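Putative Lipoprotein (Shewanella oneidensis, PDB 3U24) is of unknown function but binds zinc ions and is probably a membrane-anchored lipoprotein related to the zinc metallopeptidases. Local coordinates at residues Q265-D270 against N475-Y480; R141-L146 against D200-L205; W286-T291 against E458-L463. All blocks are in the same frame, centred on the assembly; numbering follows the deposited sequence.

Contact 1 (Q265-D270 against N475-Y480); sequences QKAMVD and NTILDY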
loop_
_atom_site.group_PDB
_atom_site.type_symbol
_atom_site.label_atom_id
_atom_site.label_comp_id
_atom_site.label_asym_id
_atom_site.label_seq_id
_atom_site.Cartn_x
_atom_site.Cartn_y
_atom_site.Cartn_z
ATOM N N GLN A 265 -17.043 -3.540 13.393
ATOM C CA GLN A 265 -18.403 -3.199 13.807
ATOM C C GLN A 265 -18.863 -1.886 13.163
ATOM O O GLN A 265 -19.984 -1.803 12.664
ATOM C CB GLN A 265 -18.540 -3.169 15.342
ATOM C CG GLN A 265 -18.266 -4.560 15.963
ATOM C CD GLN A 265 -18.212 -4.561 17.505
ATOM O OE1 GLN A 265 -17.806 -3.567 18.151
ATOM N NE2 GLN A 265 -18.640 -5.671 18.094
ATOM N N LYS A 266 -17.986 -0.888 13.107
ATOM C CA LYS A 266 -18.301 0.330 12.386
ATOM C C LYS A 266 -18.522 0.065 10.879
ATOM O O LYS A 266 -19.386 0.700 10.249
ATOM C CB LYS A 266 -17.215 1.390 12.565
ATOM C CG LYS A 266 -17.189 2.112 13.920
ATOM C CD LYS A 266 -15.916 2.986 13.994
ATOM C CE LYS A 266 -15.571 3.434 15.409
ATOM N NZ LYS A 266 -16.499 4.538 15.767
ATOM N N ALA A 267 -17.727 -0.826 10.302
ATOM C CA ALA A 267 -17.821 -1.107 8.849
ATOM C C ALA A 267 -19.180 -1.756 8.523
ATOM O O ALA A 267 -19.834 -1.405 7.537
ATOM C CB ALA A 267 -16.647 -1.974 8.368
HETATM N N MSE A 268 -19.628 -2.625 9.416
HETATM C CA MSE A 268 -20.951 -3.294 9.260
HETATM C C MSE A 268 -22.087 -2.297 9.290
HETATM O O MSE A 268 -22.992 -2.395 8.487
HETATM C CB MSE A 268 -21.175 -4.363 10.337
HETATM C CG MSE A 268 -20.307 -5.630 10.173
HETATM SE SE MSE A 268 -20.678 -6.743 8.594
HETATM C CE MSE A 268 -22.240 -7.720 9.353
ATOM N N VAL A 269 -22.054 -1.343 10.211
ATOM C CA VAL A 269 -23.060 -0.277 10.257
ATOM C C VAL A 269 -22.969 0.645 9.014
ATOM O O VAL A 269 -23.976 0.947 8.381
ATOM C CB VAL A 269 -22.986 0.518 11.601
ATOM C CG1 VAL A 269 -23.852 1.783 11.558
ATOM C CG2 VAL A 269 -23.402 -0.389 12.795
ATOM N N ASP A 270 -21.771 1.053 8.623
ATOM C CA ASP A 270 -21.655 1.920 7.460
ATOM C C ASP A 270 -22.194 1.247 6.185
ATOM O O ASP A 270 -22.843 1.889 5.373
ATOM C CB ASP A 270 -20.206 2.406 7.224
ATOM C CG ASP A 270 -19.878 3.715 7.921
ATOM O OD1 ASP A 270 -20.778 4.564 8.213
ATOM O OD2 ASP A 270 -18.666 3.907 8.167
ATOM N N ASN A 475 -13.776 -3.997 1.960
ATOM C CA ASN A 475 -12.385 -4.472 2.120
ATOM C C ASN A 475 -12.091 -4.840 3.580
ATOM O O ASN A 475 -11.384 -5.823 3.829
ATOM C CB ASN A 475 -11.349 -3.420 1.697
ATOM C CG ASN A 475 -11.100 -3.378 0.190
ATOM O OD1 ASN A 475 -11.513 -4.250 -0.581
ATOM N ND2 ASN A 475 -10.356 -2.362 -0.224
ATOM N N THR A 476 -12.616 -4.031 4.522
ATOM C CA THR A 476 -12.439 -4.223 5.947
ATOM C C THR A 476 -13.224 -5.426 6.433
ATOM O O THR A 476 -12.689 -6.273 7.140
ATOM C CB THR A 476 -12.835 -2.945 6.747
ATOM O OG1 THR A 476 -11.862 -1.954 6.483
ATOM C CG2 THR A 476 -12.892 -3.159 8.257
ATOM N N ILE A 477 -14.482 -5.507 6.051
ATOM C CA ILE A 477 -15.313 -6.678 6.380
ATOM C C ILE A 477 -14.647 -7.990 5.922
ATOM O O ILE A 477 -14.557 -8.978 6.674
ATOM C CB ILE A 477 -16.720 -6.518 5.790
ATOM C CG1 ILE A 477 -17.372 -5.296 6.416
ATOM C CG2 ILE A 477 -17.606 -7.742 6.035
ATOM C CD1 ILE A 477 -18.738 -4.984 5.872
ATOM N N LEU A 478 -14.161 -7.983 4.705
ATOM C CA LEU A 478 -13.578 -9.150 4.095
ATOM C C LEU A 478 -12.309 -9.562 4.821
ATOM O O LEU A 478 -12.138 -10.739 5.222
ATOM C CB LEU A 478 -13.260 -8.848 2.630
ATOM C CG LEU A 478 -12.471 -9.910 1.848
ATOM C CD1 LEU A 478 -13.439 -10.898 1.261
ATOM C CD2 LEU A 478 -11.659 -9.334 0.691
ATOM N N ASP A 479 -11.410 -8.597 5.014
ATOM C CA ASP A 479 -10.107 -8.946 5.582
ATOM C C ASP A 479 -10.268 -9.513 6.997
ATOM O O ASP A 479 -9.687 -10.553 7.340
ATOM C CB ASP A 479 -9.135 -7.779 5.566
ATOM C CG ASP A 479 -7.698 -8.214 5.873
ATOM O OD1 ASP A 479 -7.042 -8.830 4.980
ATOM O OD2 ASP A 479 -7.215 -7.905 6.997
ATOM N N TYR A 480 -11.110 -8.850 7.779
ATOM C CA TYR A 480 -11.375 -9.228 9.150
ATOM C C TYR A 480 -12.096 -10.555 9.214
ATOM O O TYR A 480 -11.694 -11.446 9.962
ATOM C CB TYR A 480 -12.195 -8.125 9.852
ATOM C CG TYR A 480 -12.433 -8.362 11.328
ATOM C CD1 TYR A 480 -11.483 -7.998 12.277
ATOM C CD2 TYR A 480 -13.586 -8.984 11.776
ATOM C CE1 TYR A 480 -11.694 -8.240 13.652
ATOM C CE2 TYR A 480 -13.804 -9.233 13.132
ATOM C CZ TYR A 480 -12.869 -8.842 14.075
ATOM O OH TYR A 480 -13.097 -9.086 15.437
#
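Ile477 lies with its ethyl branch against Ala267 and with both of its methyls beside the selenium of Met268, a selenomethionine. Its CG1 sits 3.9 Å from Ala267 CB, while CD1 reaches further and meets Met268 SE at 3.8 Å. The branch methyl CG2 comes to the same selenium at 4.1 Å, so SE is touched by two arms of one isoleucine. Ile477 gets there because CG1 stands beside its backbone N (chi1 -62°) and CD1 then extends straight on toward the other helix. Met268, by contrast, is bent at both chi2 and chi3, which turns the selenium end across the isoleucine at about a right angle. The small Ala267 CB points at the partner helix and is also met by the methyl of Thr476, CG2, at 3.9 Å. The threonine therefore offers its carbon branch to this interface, with no hydrogen bond across it. With an alanine at the near point, the backbones approach to 6.6 Å between the CA atoms of Ala267 and Ile477. This is plain helix-to-helix packing in the largely helical DUF885 fold, joining helix 260-289 to helix 459-485. The axes of the two short segments come within 9.2 Å and cross obliquely in a broadly opposed sense, at a signed angle of -135°. Helix 523-542 flanks the pair, Tyr525 touching both Ala267 and Thr476, and Leu495 of helix 489-499 packs on Ile477. Along the first helix, Asp270 turns to Arg529 and Arg273 in salt bridges. A bound zinc ion lies about 5 Å from the nearest part of the Met268 side chain; Asp272, a zinc ligand of this protein though it binds no zinc in this chain of the model, is one turn further along.

Contact 2 (R141-L146 against D200-L205); sequences RLRSVL and DAEKAL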
loop_
_atom_site.group_PDB
_atom_site.type_symbol
_atom_site.label_atom_id
_atom_site.label_comp_id
_atom_site.label_asym_id
_atom_site.label_seq_id
_atom_site.Cartn_x
_atom_site.Cartn_y
_atom_site.Cartn_z
ATOM N N ARG A 141 27.354 -1.655 -10.569
ATOM C CA ARG A 141 26.231 -2.567 -10.422
ATOM C C ARG A 141 26.642 -4.044 -10.552
ATOM O O ARG A 141 26.281 -4.840 -9.730
ATOM C CB ARG A 141 25.184 -2.288 -11.479
ATOM C CG ARG A 141 24.247 -1.127 -11.181
ATOM C CD ARG A 141 23.226 -1.001 -12.315
ATOM N NE ARG A 141 23.775 -0.252 -13.437
ATOM C CZ ARG A 141 23.387 -0.361 -14.706
ATOM N NH1 ARG A 141 22.482 -1.236 -15.060
ATOM N NH2 ARG A 141 23.942 0.389 -15.622
ATOM N N LEU A 142 27.390 -4.390 -11.591
ATOM C CA LEU A 142 27.784 -5.799 -11.834
ATOM C C LEU A 142 28.719 -6.340 -10.754
ATOM O O LEU A 142 28.648 -7.502 -10.416
ATOM C CB LEU A 142 28.419 -5.964 -13.217
ATOM C CG LEU A 142 27.404 -5.657 -14.322
ATOM C CD1 LEU A 142 28.089 -5.625 -15.674
ATOM C CD2 LEU A 142 26.264 -6.665 -14.332
ATOM N N ARG A 143 29.593 -5.498 -10.226
ATOM C CA ARG A 143 30.462 -5.917 -9.139
ATOM C C ARG A 143 29.645 -6.152 -7.876
ATOM O O ARG A 143 29.970 -7.056 -7.101
ATOM C CB ARG A 143 31.564 -4.910 -8.872
ATOM C CG ARG A 143 32.654 -4.974 -9.930
ATOM C CD ARG A 143 33.752 -3.909 -9.791
ATOM N NE ARG A 143 34.784 -4.165 -10.795
ATOM C CZ ARG A 143 35.226 -3.279 -11.695
ATOM N NH1 ARG A 143 34.798 -2.030 -11.717
ATOM N NH2 ARG A 143 36.142 -3.645 -12.573
ATOM N N SER A 144 28.593 -5.350 -7.668
ATOM C CA SER A 144 27.685 -5.593 -6.546
ATOM C C SER A 144 26.979 -6.944 -6.699
ATOM O O SER A 144 26.892 -7.742 -5.744
ATOM C CB SER A 144 26.662 -4.452 -6.374
ATOM O OG SER A 144 27.326 -3.299 -5.862
ATOM N N VAL A 145 26.488 -7.203 -7.894
ATOM C CA VAL A 145 25.831 -8.466 -8.197
ATOM C C VAL A 145 26.838 -9.646 -8.079
ATOM O O VAL A 145 26.521 -10.710 -7.518
ATOM C CB VAL A 145 25.259 -8.425 -9.627
ATOM C CG1 VAL A 145 24.804 -9.811 -10.066
ATOM C CG2 VAL A 145 24.124 -7.417 -9.681
ATOM N N LEU A 146 28.052 -9.433 -8.607
ATOM C CA LEU A 146 29.092 -10.449 -8.495
ATOM C C LEU A 146 29.238 -10.893 -7.018
ATOM O O LEU A 146 29.156 -12.077 -6.745
ATOM C CB LEU A 146 30.436 -9.971 -9.101
ATOM C CG LEU A 146 31.670 -10.878 -9.088
ATOM C CD1 LEU A 146 31.374 -12.186 -9.815
ATOM C CD2 LEU A 146 32.832 -10.144 -9.741
ATOM N N ASP A 200 38.623 -9.682 -17.457
ATOM C CA ASP A 200 38.386 -11.065 -17.845
ATOM C C ASP A 200 38.261 -12.040 -16.657
ATOM O O ASP A 200 37.473 -12.986 -16.720
ATOM C CB ASP A 200 39.469 -11.548 -18.817
ATOM C CG ASP A 200 39.295 -10.972 -20.223
ATOM O OD1 ASP A 200 38.260 -10.300 -20.478
ATOM O OD2 ASP A 200 40.184 -11.209 -21.081
ATOM N N ALA A 201 39.031 -11.802 -15.602
ATOM C CA ALA A 201 38.937 -12.606 -14.399
ATOM C C ALA A 201 37.568 -12.396 -13.715
ATOM O O ALA A 201 36.926 -13.361 -13.291
ATOM C CB ALA A 201 40.088 -12.289 -13.432
ATOM N N GLU A 202 37.119 -11.148 -13.637
ATOM C CA GLU A 202 35.800 -10.872 -13.065
ATOM C C GLU A 202 34.647 -11.539 -13.873
ATOM O O GLU A 202 33.702 -12.040 -13.299
ATOM C CB GLU A 202 35.568 -9.364 -12.911
ATOM C CG GLU A 202 36.365 -8.703 -11.801
ATOM C CD GLU A 202 36.338 -7.191 -11.899
ATOM O OE1 GLU A 202 36.538 -6.645 -13.029
ATOM O OE2 GLU A 202 36.111 -6.523 -10.845
ATOM N N LYS A 203 34.757 -11.534 -15.201
ATOM C CA LYS A 203 33.745 -12.154 -16.055
ATOM C C LYS A 203 33.652 -13.655 -15.774
ATOM O O LYS A 203 32.545 -14.194 -15.663
ATOM C CB LYS A 203 34.032 -11.870 -17.535
ATOM C CG LYS A 203 33.743 -10.410 -17.867
ATOM C CD LYS A 203 34.037 -10.037 -19.320
ATOM C CE LYS A 203 34.046 -8.520 -19.487
ATOM N NZ LYS A 203 34.299 -8.061 -20.892
ATOM N N ALA A 204 34.813 -14.317 -15.638
ATOM C CA ALA A 204 34.848 -15.763 -15.452
ATOM C C ALA A 204 34.307 -16.098 -14.068
ATOM O O ALA A 204 33.576 -17.043 -13.909
ATOM C CB ALA A 204 36.280 -16.318 -15.649
ATOM N N LEU A 205 34.648 -15.297 -13.056
ATOM C CA LEU A 205 34.119 -15.499 -11.721
ATOM C C LEU A 205 32.584 -15.349 -11.728
ATOM O O LEU A 205 31.838 -16.093 -11.030
ATOM C CB LEU A 205 34.706 -14.485 -10.780
ATOM C CG LEU A 205 34.270 -14.594 -9.303
ATOM C CD1 LEU A 205 34.541 -16.000 -8.737
ATOM C CD2 LEU A 205 34.901 -13.466 -8.455
#
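The two helical segments run the same general way, 45° apart, with axes no closer than 11.0 Å; Leu146 and Leu205 are nearest, their CA atoms 7.8 Å apart. Part of this wide gap between helix 138-148 and helix 200-234 is spanned by an arginine and a glutamate. Arg143 reaches over with its chain extended from CG to NE and grips the Glu202 carboxylate side-on, one nitrogen to each oxygen. Arg143 NE gives a nearly straight bond of 2.7 Å to Glu202 OE2, which lies almost in the guanidinium plane. The second bond, from Arg143 NH2 to Glu202 OE1 at 3.1 Å, uses the syn lone pair of that oxygen. The flat groups are turned 33° against each other, so the salt bridge is not fully coplanar. Glu202 belongs to the first turn of helix 200-234, and its OE1 also accepts from the backbone N of Ser199, just ahead of the helix; this is the side-chain-to-N-cap half of a capping box. The helix start probably adds some electrostatic stabilisation to the carboxylate. With Glu202 cut back to an alanine, the Arg143 guanidinium would probably lose its anionic mate and the Ser199 N-H its acceptor. One turn further along both helices the contact is apolar. Leu146 CG is anti to its own backbone N (chi1 180°), which carries CD1 over to Leu205 CG at 3.8 Å, the two leucines crossing at about a right angle. Leu146 CD2 touches Leu205 CD2 at 4.1 Å, and Phe206 packs on Leu146 as well. Another turn on in helix 200-234, Arg209 bonds to the carbonyl oxygen of Leu146.

Contact 3 (W286-T291 against E458-L463); sequences WPKYFT and EPEMWL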
loop_
_atom_site.group_PDB
_atom_site.type_symbol
_atom_site.label_atom_id
_atom_site.label_comp_id
_atom_site.label_asym_id
_atom_site.label_seq_id
_atom_site.Cartn_x
_atom_site.Cartn_y
_atom_site.Cartn_z
ATOM N N TRP A 286 -34.784 5.759 -11.012
ATOM C CA TRP A 286 -35.224 4.647 -11.870
ATOM C C TRP A 286 -36.037 5.023 -13.103
ATOM O O TRP A 286 -35.689 4.612 -14.226
ATOM C CB TRP A 286 -35.986 3.597 -11.062
ATOM C CG TRP A 286 -36.176 2.356 -11.860
ATOM C CD1 TRP A 286 -37.263 2.030 -12.669
ATOM C CD2 TRP A 286 -35.215 1.266 -12.045
ATOM N NE1 TRP A 286 -37.050 0.834 -13.286
ATOM C CE2 TRP A 286 -35.842 0.325 -12.958
ATOM C CE3 TRP A 286 -33.974 0.982 -11.551
ATOM C CZ2 TRP A 286 -35.226 -0.841 -13.335
ATOM C CZ3 TRP A 286 -33.348 -0.194 -11.950
ATOM C CH2 TRP A 286 -33.967 -1.087 -12.813
ATOM N N PRO A 287 -37.116 5.806 -12.927
ATOM C CA PRO A 287 -37.894 6.087 -14.125
ATOM C C PRO A 287 -37.143 6.946 -15.120
ATOM O O PRO A 287 -37.511 6.957 -16.295
ATOM C CB PRO A 287 -39.147 6.823 -13.601
ATOM C CG PRO A 287 -38.793 7.293 -12.239
ATOM C CD PRO A 287 -37.727 6.376 -11.710
ATOM N N LYS A 288 -36.099 7.644 -14.672
ATOM C CA LYS A 288 -35.363 8.522 -15.559
ATOM C C LYS A 288 -34.522 7.720 -16.567
ATOM O O LYS A 288 -34.252 8.212 -17.650
ATOM C CB LYS A 288 -34.533 9.525 -14.743
ATOM C CG LYS A 288 -33.548 10.368 -15.542
ATOM C CD LYS A 288 -32.767 11.314 -14.628
ATOM C CE LYS A 288 -31.810 12.219 -15.395
ATOM N NZ LYS A 288 -31.075 13.125 -14.470
ATOM N N TYR A 289 -34.168 6.475 -16.251
ATOM C CA TYR A 289 -33.307 5.665 -17.113
ATOM C C TYR A 289 -33.900 4.353 -17.636
ATOM O O TYR A 289 -33.291 3.694 -18.483
ATOM C CB TYR A 289 -32.036 5.330 -16.333
ATOM C CG TYR A 289 -31.185 6.546 -16.076
ATOM C CD1 TYR A 289 -30.381 7.074 -17.093
ATOM C CD2 TYR A 289 -31.212 7.194 -14.853
ATOM C CE1 TYR A 289 -29.601 8.190 -16.882
ATOM C CE2 TYR A 289 -30.433 8.320 -14.627
ATOM C CZ TYR A 289 -29.634 8.815 -15.643
ATOM O OH TYR A 289 -28.873 9.937 -15.449
ATOM N N PHE A 290 -35.054 3.950 -17.117
ATOM C CA PHE A 290 -35.675 2.670 -17.483
ATOM C C PHE A 290 -37.170 2.846 -17.741
ATOM O O PHE A 290 -37.821 3.649 -17.071
ATOM C CB PHE A 290 -35.528 1.688 -16.336
ATOM C CG PHE A 290 -34.157 1.124 -16.181
ATOM C CD1 PHE A 290 -33.194 1.800 -15.444
ATOM C CD2 PHE A 290 -33.843 -0.123 -16.714
ATOM C CE1 PHE A 290 -31.933 1.273 -15.281
ATOM C CE2 PHE A 290 -32.576 -0.670 -16.537
ATOM C CZ PHE A 290 -31.619 0.042 -15.821
ATOM N N THR A 291 -37.725 2.081 -18.676
ATOM C CA THR A 291 -39.203 1.982 -18.776
ATOM C C THR A 291 -39.733 0.640 -18.218
ATOM O O THR A 291 -40.867 0.550 -17.750
ATOM C CB THR A 291 -39.710 2.245 -20.211
ATOM O OG1 THR A 291 -38.752 1.753 -21.161
ATOM C CG2 THR A 291 -39.928 3.768 -20.428
ATOM N N GLU A 458 -25.655 16.122 -7.331
ATOM C CA GLU A 458 -26.273 15.299 -8.389
ATOM C C GLU A 458 -26.468 13.860 -7.917
ATOM O O GLU A 458 -25.492 13.215 -7.483
ATOM C CB GLU A 458 -25.357 15.311 -9.610
ATOM C CG GLU A 458 -25.861 14.534 -10.811
ATOM C CD GLU A 458 -24.898 14.579 -11.989
ATOM O OE1 GLU A 458 -23.654 14.591 -11.787
ATOM O OE2 GLU A 458 -25.400 14.608 -13.125
ATOM N N PRO A 459 -27.711 13.336 -7.995
ATOM C CA PRO A 459 -27.940 11.995 -7.450
ATOM C C PRO A 459 -27.073 10.922 -8.084
ATOM O O PRO A 459 -26.607 10.044 -7.381
ATOM C CB PRO A 459 -29.416 11.760 -7.724
ATOM C CG PRO A 459 -30.009 13.133 -7.741
ATOM C CD PRO A 459 -28.977 13.961 -8.424
ATOM N N GLU A 460 -26.836 11.009 -9.385
ATOM C CA GLU A 460 -25.981 10.035 -10.112
ATOM C C GLU A 460 -24.567 9.969 -9.504
ATOM O O GLU A 460 -23.999 8.906 -9.319
ATOM C CB GLU A 460 -25.884 10.401 -11.617
ATOM C CG GLU A 460 -27.145 10.125 -12.472
ATOM C CD GLU A 460 -28.219 11.219 -12.433
ATOM O OE1 GLU A 460 -28.133 12.173 -11.595
ATOM O OE2 GLU A 460 -29.156 11.129 -13.257
HETATM N N MSE A 461 -24.018 11.140 -9.216
HETATM C CA MSE A 461 -22.686 11.283 -8.660
HETATM C C MSE A 461 -22.673 10.632 -7.286
HETATM O O MSE A 461 -21.807 9.824 -7.002
HETATM C CB MSE A 461 -22.303 12.769 -8.563
HETATM C CG MSE A 461 -21.020 13.061 -7.753
HETATM SE SE MSE A 461 -19.457 12.284 -8.634
HETATM C CE MSE A 461 -19.147 13.855 -9.732
ATOM N N TRP A 462 -23.642 10.954 -6.449
ATOM C CA TRP A 462 -23.706 10.322 -5.123
ATOM C C TRP A 462 -23.837 8.817 -5.180
ATOM O O TRP A 462 -23.181 8.095 -4.419
ATOM C CB TRP A 462 -24.790 10.951 -4.257
ATOM C CG TRP A 462 -24.277 12.245 -3.672
ATOM C CD1 TRP A 462 -24.072 13.454 -4.329
ATOM C CD2 TRP A 462 -23.823 12.481 -2.312
ATOM N NE1 TRP A 462 -23.542 14.379 -3.494
ATOM C CE2 TRP A 462 -23.372 13.860 -2.266
ATOM C CE3 TRP A 462 -23.749 11.712 -1.169
ATOM C CZ2 TRP A 462 -22.882 14.430 -1.108
ATOM C CZ3 TRP A 462 -23.240 12.287 -0.003
ATOM C CH2 TRP A 462 -22.822 13.614 0.027
ATOM N N LEU A 463 -24.649 8.322 -6.098
ATOM C CA LEU A 463 -24.849 6.892 -6.214
ATOM C C LEU A 463 -23.527 6.197 -6.540
ATOM O O LEU A 463 -23.206 5.167 -5.935
ATOM C CB LEU A 463 -25.904 6.591 -7.282
ATOM C CG LEU A 463 -26.241 5.132 -7.571
ATOM C CD1 LEU A 463 -26.727 4.448 -6.303
ATOM C CD2 LEU A 463 -27.269 5.044 -8.700
#
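The Tyr289 ring carries Lys288 CG on one face, 3.8 Å above the plane and offset toward the rim, while Glu460 OE2 sits at its edge, near the ring plane. Ring and carboxylate stand nearly perpendicular, 83° apart. Tyr289 OH donates to Glu460 OE2 at 2.5 Å, approaching on the anti side of that oxygen. From the syn side Lys288 NZ makes a salt bridge to the same Glu460 OE2, at 3.0 Å, so a single carboxylate oxygen takes two donors. Lys288 spans the gap with a fully extended chain whose CG is anti to the backbone N (chi1 171°); Glu460 instead bends at chi2 (84°), which turns its carboxylate toward them. Here the weakly bonded, kinked last part of helix 260-289 is tied to the beginning of helix 459-485, where Glu458 is the N-cap and Glu460 lies in the first turn. The positive end of that helix, together with Lys288, is likely to stabilise the negative charge of Glu460. Within 286-291, Phe290 CD1 lies 3.7 Å over the centre of the Trp286 ring, and Trp286 O accepts from both Tyr289 N and Phe290 N. Leu285 and Trp400 also pack against the buried Glu460, whose side chain is about 8 Å from a bound zinc ion.

Contacts 1 and 3 join the same two helices, 260-289 and 459-485, at different points along them: their centres are 27 Å apart and their nearest atoms about 12 Å. In sequence, contact 3 is nested inside the loop closed by contact 1, and that loop includes His408, His414 and Glu439, which bind one zinc ion. Thr476 in contact 1 lies about 11 Å from Glu439, side chain to side chain. Contact 2 closes earlier in the chain and on the opposite side of its centre, 52 Å from contact 1 and 65 Å from contact 3 between centres. The Arg143 side chain is about 12 Å from that of His50, a ligand of another zinc ion.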